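Local coordinates for protein CsuE (Acinetobacter baumannii, PDB 6FJY), which probably caps archaic chaperone-usher Csu pili as their tip adhesion subunit, which takes part in biofilm formation, and is captured with its chaperone CsuC before assembly, at residues I72-S75 with N76-I80; R209-V212 with N213-Y216. All blocks are in the same frame, centred on the assembly; numbering follows the deposited sequence.

Contact 1 of 2, residues I72-S75 with N76-I80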
ATOM      1  N   ILE D  72      -2.646   0.745 -22.998  1.00 74.00           N
ATOM      2  CA  ILE D  72      -1.654  -0.309 -23.150  1.00 80.25           C
ATOM      3  C   ILE D  72      -0.688   0.084 -24.256  1.00 69.91           C
ATOM      4  O   ILE D  72      -1.104   0.513 -25.337  1.00 59.22           O
ATOM      5  CB  ILE D  72      -2.317  -1.662 -23.442  1.00 80.50           C
ATOM      6  CG1 ILE D  72      -3.497  -1.882 -22.498  1.00 79.80           C
ATOM      7  CG2 ILE D  72      -1.315  -2.769 -23.237  1.00 84.87           C
ATOM      8  CD1 ILE D  72      -3.132  -1.713 -21.045  1.00 73.13           C
ATOM      9  N   LEU D  73       0.607  -0.050 -23.976  1.00 70.23           N
ATOM     10  CA  LEU D  73       1.652   0.313 -24.917  1.00 73.02           C
ATOM     11  C   LEU D  73       2.616  -0.850 -25.090  1.00 60.19           C
ATOM     12  O   LEU D  73       2.865  -1.613 -24.154  1.00 58.05           O
ATOM     13  CB  LEU D  73       2.421   1.564 -24.452  1.00 85.82           C
ATOM     14  CG  LEU D  73       1.665   2.883 -24.237  1.00 90.01           C
ATOM     15  CD1 LEU D  73       1.247   3.052 -22.791  1.00 80.45           C
ATOM     16  CD2 LEU D  73       2.529   4.055 -24.685  1.00 91.85           C
ATOM     17  N   ASP D  74       3.169  -0.963 -26.302  1.00 65.00           N
ATOM     18  CA  ASP D  74       4.064  -2.052 -26.669  1.00 65.74           C
ATOM     19  C   ASP D  74       5.486  -1.754 -26.207  1.00 66.16           C
ATOM     20  O   ASP D  74       5.749  -0.777 -25.505  1.00 60.35           O
ATOM     21  CB  ASP D  74       4.019  -2.297 -28.177  1.00 75.05           C
ATOM     22  CG  ASP D  74       4.388  -1.061 -28.986  1.00 77.02           C
ATOM     23  OD1 ASP D  74       4.851  -0.071 -28.384  1.00 64.14           O
ATOM     24  OD2 ASP D  74       4.206  -1.075 -30.225  1.00 70.78           O
ATOM     25  N   SER D  75       6.430  -2.593 -26.636  1.00 74.82           N
ATOM     26  CA  SER D  75       7.801  -2.507 -26.154  1.00 70.78           C
ATOM     27  C   SER D  75       8.521  -1.248 -26.627  1.00 70.46           C
ATOM     28  O   SER D  75       9.579  -0.919 -26.086  1.00 60.04           O
ATOM     29  CB  SER D  75       8.576  -3.752 -26.589  1.00 73.01           C
ATOM     30  OG  SER D  75       7.900  -4.932 -26.186  1.00 67.80           O
ATOM     31  N   ASN D  76       7.993  -0.547 -27.629  1.00 83.31           N
ATOM     32  CA  ASN D  76       8.568   0.711 -28.087  1.00 91.20           C
ATOM     33  C   ASN D  76       7.793   1.921 -27.573  1.00 78.24           C
ATOM     34  O   ASN D  76       7.915   3.014 -28.134  1.00 77.24           O
ATOM     35  CB  ASN D  76       8.636   0.730 -29.614  1.00 95.92           C
ATOM     36  CG  ASN D  76       9.560  -0.333 -30.170  1.00 96.25           C
ATOM     37  OD1 ASN D  76      10.745  -0.390 -29.828  1.00 81.73           O
ATOM     38  ND2 ASN D  76       9.021  -1.185 -31.037  1.00110.85           N
ATOM     39  N   ASN D  77       6.998   1.735 -26.517  1.00 83.12           N
ATOM     40  CA  ASN D  77       6.114   2.762 -25.956  1.00 81.68           C
ATOM     41  C   ASN D  77       5.143   3.326 -26.995  1.00 81.84           C
ATOM     42  O   ASN D  77       4.819   4.514 -26.986  1.00 77.20           O
ATOM     43  CB  ASN D  77       6.910   3.880 -25.279  1.00 79.17           C
ATOM     44  CG  ASN D  77       6.965   3.719 -23.765  1.00 92.99           C
ATOM     45  OD1 ASN D  77       6.095   4.213 -23.043  1.00 92.33           O
ATOM     46  ND2 ASN D  77       7.978   3.010 -23.280  1.00100.47           N
ATOM     47  N   GLU D  78       4.640   2.460 -27.872  1.00 92.40           N
ATOM     48  CA  GLU D  78       3.586   2.816 -28.812  1.00 85.32           C
ATOM     49  C   GLU D  78       2.258   2.200 -28.388  1.00 77.77           C
ATOM     50  O   GLU D  78       2.197   1.029 -27.997  1.00 79.76           O
ATOM     51  CB  GLU D  78       3.932   2.372 -30.234  1.00 88.24           C
ATOM     52  CG  GLU D  78       5.020   3.205 -30.873  1.00 89.58           C
ATOM     53  CD  GLU D  78       4.983   3.145 -32.381  1.00101.01           C
ATOM     54  OE1 GLU D  78       4.962   2.024 -32.933  1.00103.78           O
ATOM     55  OE2 GLU D  78       4.966   4.223 -33.018  1.00105.16           O
ATOM     56  N   ILE D  79       1.197   3.000 -28.491  1.00 82.02           N
ATOM     57  CA  ILE D  79      -0.141   2.582 -28.090  1.00 86.25           C
ATOM     58  C   ILE D  79      -0.637   1.464 -28.999  1.00 92.51           C
ATOM     59  O   ILE D  79      -0.611   1.579 -30.232  1.00 93.32           O
ATOM     60  CB  ILE D  79      -1.100   3.785 -28.114  1.00 76.89           C
ATOM     61  CG1 ILE D  79      -0.630   4.856 -27.130  1.00 73.14           C
ATOM     62  CG2 ILE D  79      -2.520   3.354 -27.799  1.00 83.30           C
ATOM     63  CD1 ILE D  79      -1.660   5.910 -26.837  1.00 81.24           C
ATOM     64  N   ILE D  80      -1.105   0.382 -28.394  1.00 84.87           N
ATOM     65  CA  ILE D  80      -1.675  -0.739 -29.126  1.00 88.04           C
ATOM     66  C   ILE D  80      -3.187  -0.576 -29.173  1.00 81.39           C
ATOM     67  O   ILE D  80      -3.828  -0.129 -28.215  1.00 65.89           O
ATOM     68  CB  ILE D  80      -1.272  -2.099 -28.508  1.00 89.92           C
ATOM     69  CG1 ILE D  80      -2.044  -2.375 -27.222  1.00 77.88           C
ATOM     70  CG2 ILE D  80       0.204  -2.120 -28.186  1.00 95.95           C
ATOM     71  CD1 ILE D  80      -1.885  -3.779 -26.725  1.00 76.09           C
TER
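The carboxylate oxygen Asp-74 OD1 draws in two backbone N-H groups of the following turn. Glu-78 N makes the short bond, 2.6 Å to Asp-74 OD1, arriving on the syn side but 27° out of the carboxylate plane; Asn-76 N reaches the same oxygen only weakly, at 3.3 Å. The first torsion of Asp-74 sets CG between backbone N and carbonyl carbon (chi1 58°), which swings the acid in over the loop. Its other oxygen, OD2, is hydrogen-bonded to the Tyr-50 hydroxyl, so both oxygens have partners. The Asp-74 and Glu-78 side chains run side by side, pointing the same way, and their carboxylate planes are nearly coplanar, with Asp-74 OD2 and Glu-78 OE1 4.2 Å apart; the likely mutual repulsion is probably tempered by the donors on Asp-74.

The backbone closes around this acid. Asn-77 N bonds to Asp-74 O at 3.0 Å, and Asp-74 N gives a near-straight bond (166°) to Glu-78 O. Further along, Ile-80 N meets Ile-72 O at 3.1 Å, leaving Leu-73 and Ile-79 as a non-hydrogen-bonded pair between the two links. Ile-80 lays CD1 against Ile-72 CG2, 3.7 Å away, and turns CG2 to Asp-74 CB, while Tyr-50 and Val-52 of strand 47-54 also touch it. Leu-73 CD2 sits 3.3 Å from Asn-77 O. Ser-75 OG turns from the loop to strand 103-110, hydrogen-bonded to Pro-105 O.

A type I turn over Asp-74 to Asn-77, with Asn-77 in the left-handed region, is the type I turn plus G1 bulge familiar from beta-hairpin loops, here leading out of strand 67-73.

Contact 2 of 2, residues R209-V212 with N213-Y216; sequences RCSV and NTPY
Two hydroxyls and a carbonyl supply the polar part of this bend: Ser-211 OG donates to Thr-214 OG1 over 3.1 Å, and Thr-214 OG1 in turn donates to Val-212 O over 2.9 Å. The second donor sits above the carbonyl plane, 51° out of it, and so misses the lone-pair directions. Thr-214 can reach back because OG1 lies beside its own backbone N (chi1 -37°), with CG2 anti to that nitrogen. Ser-211 OG has a second hydrogen bond, with Asp-180 N of strand 167-184, which ties the relay to the neighbouring strand.

The sulfur contact involves Cys-210, whose SG is joined in a disulfide to Cys-181. That same sulfur comes to 3.4 Å from Tyr-216 CE1 and 4.4 Å from the ring centroid, approaching obliquely at 55° from the ring normal, a Cys sulfur-aromatic contact. The tyrosine hydroxyl has a weak hydrogen bond with Tyr-283 OH.

Backbone strain and the chaperone interface come last. The chain reverses through positive phi values at Asn-213 and Thr-214, and the first of these brings Asn-213 CB to 3.0 Å from Val-212 O. Asn-213 packs on Gln-231, Thr-214 on Ile-8 and Pro-215 on Phe-194 of the CsuC chain.

Chemically, the two hydroxyls form a one-way chain, from Asp-180 N through Ser-211 OG and Thr-214 OG1 to Val-212 O, which probably limits the freedom of the bend; the disulfide joins the strand end to strand 167-184, and residues of the same bend touch CsuC.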
ATOM      1  N   ARG D 209      -5.711  13.991   4.306  1.00 65.31           N
ATOM      2  CA  ARG D 209      -6.392  13.644   3.065  1.00 66.48           C
ATOM      3  C   ARG D 209      -6.237  12.145   2.852  1.00 74.13           C
ATOM      4  O   ARG D 209      -5.120  11.649   2.667  1.00 79.81           O
ATOM      5  CB  ARG D 209      -5.822  14.432   1.884  1.00 71.48           C
ATOM      6  CG  ARG D 209      -5.883  15.947   2.086  1.00 97.43           C
ATOM      7  CD  ARG D 209      -5.198  16.701   0.958  1.00101.31           C
ATOM      8  NE  ARG D 209      -5.596  16.178  -0.345  1.00111.49           N
ATOM      9  CZ  ARG D 209      -4.753  15.679  -1.245  1.00112.64           C
ATOM     10  NH1 ARG D 209      -3.449  15.646  -0.998  1.00102.41           N
ATOM     11  NH2 ARG D 209      -5.217  15.226  -2.404  1.00116.64           N
ATOM     12  N   CYS D 210      -7.362  11.432   2.873  1.00 76.58           N
ATOM     13  CA  CYS D 210      -7.386   9.983   2.812  1.00 66.35           C
ATOM     14  C   CYS D 210      -8.337   9.543   1.707  1.00 78.44           C
ATOM     15  O   CYS D 210      -9.268  10.259   1.332  1.00 78.57           O
ATOM     16  CB  CYS D 210      -7.818   9.364   4.159  1.00 59.83           C
ATOM     17  SG  CYS D 210      -6.599   9.315   5.474  1.00 57.85           S
ATOM     18  N   SER D 211      -8.079   8.356   1.170  1.00 92.25           N
ATOM     19  CA  SER D 211      -9.046   7.711   0.296  1.00 95.36           C
ATOM     20  C   SER D 211     -10.304   7.346   1.088  1.00 93.48           C
ATOM     21  O   SER D 211     -10.323   7.385   2.323  1.00 95.72           O
ATOM     22  CB  SER D 211      -8.432   6.471  -0.346  1.00 83.36           C
ATOM     23  OG  SER D 211      -7.641   5.779   0.601  1.00 80.04           O
ATOM     24  N   VAL D 212     -11.375   7.002   0.361  1.00 95.21           N
ATOM     25  CA  VAL D 212     -12.621   6.638   1.041  1.00 91.13           C
ATOM     26  C   VAL D 212     -12.387   5.412   1.917  1.00 78.03           C
ATOM     27  O   VAL D 212     -11.444   4.634   1.717  1.00 77.30           O
ATOM     28  CB  VAL D 212     -13.784   6.393   0.067  1.00 91.59           C
ATOM     29  CG1 VAL D 212     -14.232   7.701  -0.573  1.00 93.58           C
ATOM     30  CG2 VAL D 212     -13.397   5.377  -0.981  1.00 92.19           C
ATOM     31  N   ASN D 213     -13.265   5.246   2.904  1.00 92.88           N
ATOM     32  CA  ASN D 213     -13.074   4.310   4.016  1.00 96.95           C
ATOM     33  C   ASN D 213     -11.766   4.718   4.690  1.00 98.59           C
ATOM     34  O   ASN D 213     -11.623   5.902   5.035  1.00110.64           O
ATOM     35  CB  ASN D 213     -13.152   2.888   3.498  1.00103.90           C
ATOM     36  CG  ASN D 213     -14.357   2.679   2.616  1.00105.85           C
ATOM     37  OD1 ASN D 213     -14.254   2.150   1.505  1.00104.53           O
ATOM     38  ND2 ASN D 213     -15.514   3.133   3.089  1.00110.03           N
ATOM     39  N   THR D 214     -10.805   3.815   4.865  1.00 99.43           N
ATOM     40  CA  THR D 214      -9.506   4.140   5.448  1.00 87.16           C
ATOM     41  C   THR D 214      -9.661   4.897   6.758  1.00 83.26           C
ATOM     42  O   THR D 214      -9.326   6.085   6.844  1.00 77.37           O
ATOM     43  CB  THR D 214      -8.658   4.974   4.498  1.00 68.92           C
ATOM     44  OG1 THR D 214      -8.870   4.535   3.154  1.00 66.50           O
ATOM     45  CG2 THR D 214      -7.186   4.808   4.855  1.00 67.54           C
ATOM     46  N   PRO D 215     -10.177   4.254   7.790  1.00 81.70           N
ATOM     47  CA  PRO D 215     -10.301   4.922   9.081  1.00 79.80           C
ATOM     48  C   PRO D 215      -8.957   4.948   9.781  1.00 61.91           C
ATOM     49  O   PRO D 215      -8.051   4.180   9.462  1.00 62.19           O
ATOM     50  CB  PRO D 215     -11.300   4.039   9.835  1.00 65.78           C
ATOM     51  CG  PRO D 215     -10.988   2.660   9.300  1.00 71.76           C
ATOM     52  CD  PRO D 215     -10.518   2.822   7.867  1.00 67.28           C
ATOM     53  N   TYR D 216      -8.854   5.832  10.771  1.00 67.96           N
ATOM     54  CA  TYR D 216      -7.631   5.949  11.548  1.00 67.79           C
ATOM     55  C   TYR D 216      -7.932   6.703  12.824  1.00 66.73           C
ATOM     56  O   TYR D 216      -8.954   7.387  12.942  1.00 58.57           O
ATOM     57  CB  TYR D 216      -6.522   6.672  10.783  1.00 73.81           C
ATOM     58  CG  TYR D 216      -6.961   8.023  10.288  1.00 75.53           C
ATOM     59  CD1 TYR D 216      -7.564   8.150   9.044  1.00 84.41           C
ATOM     60  CD2 TYR D 216      -6.796   9.169  11.063  1.00 62.10           C
ATOM     61  CE1 TYR D 216      -7.981   9.366   8.572  1.00 83.83           C
ATOM     62  CE2 TYR D 216      -7.217  10.404  10.594  1.00 69.71           C
ATOM     63  CZ  TYR D 216      -7.806  10.488   9.341  1.00 77.14           C
ATOM     64  OH  TYR D 216      -8.241  11.688   8.851  1.00 64.65           O
TER

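Contact 1 and contact 2 lie on opposite sides of the chain's centre, their own centres 35 Å apart and their nearest atoms about 23 Å apart, so neither touches the other. Both begin on the last residues of a strand and continue into the loop after it, but they serve different parts of the subunit. The 72-80 segment, a bulged turn, belongs to the N-terminal part and is met by no residue of CsuC; the 209-216 bend falls in the Spore Coat Protein U domain and packs on the chaperone. Along the chain the two come in series, contact 1 closing well before contact 2 opens.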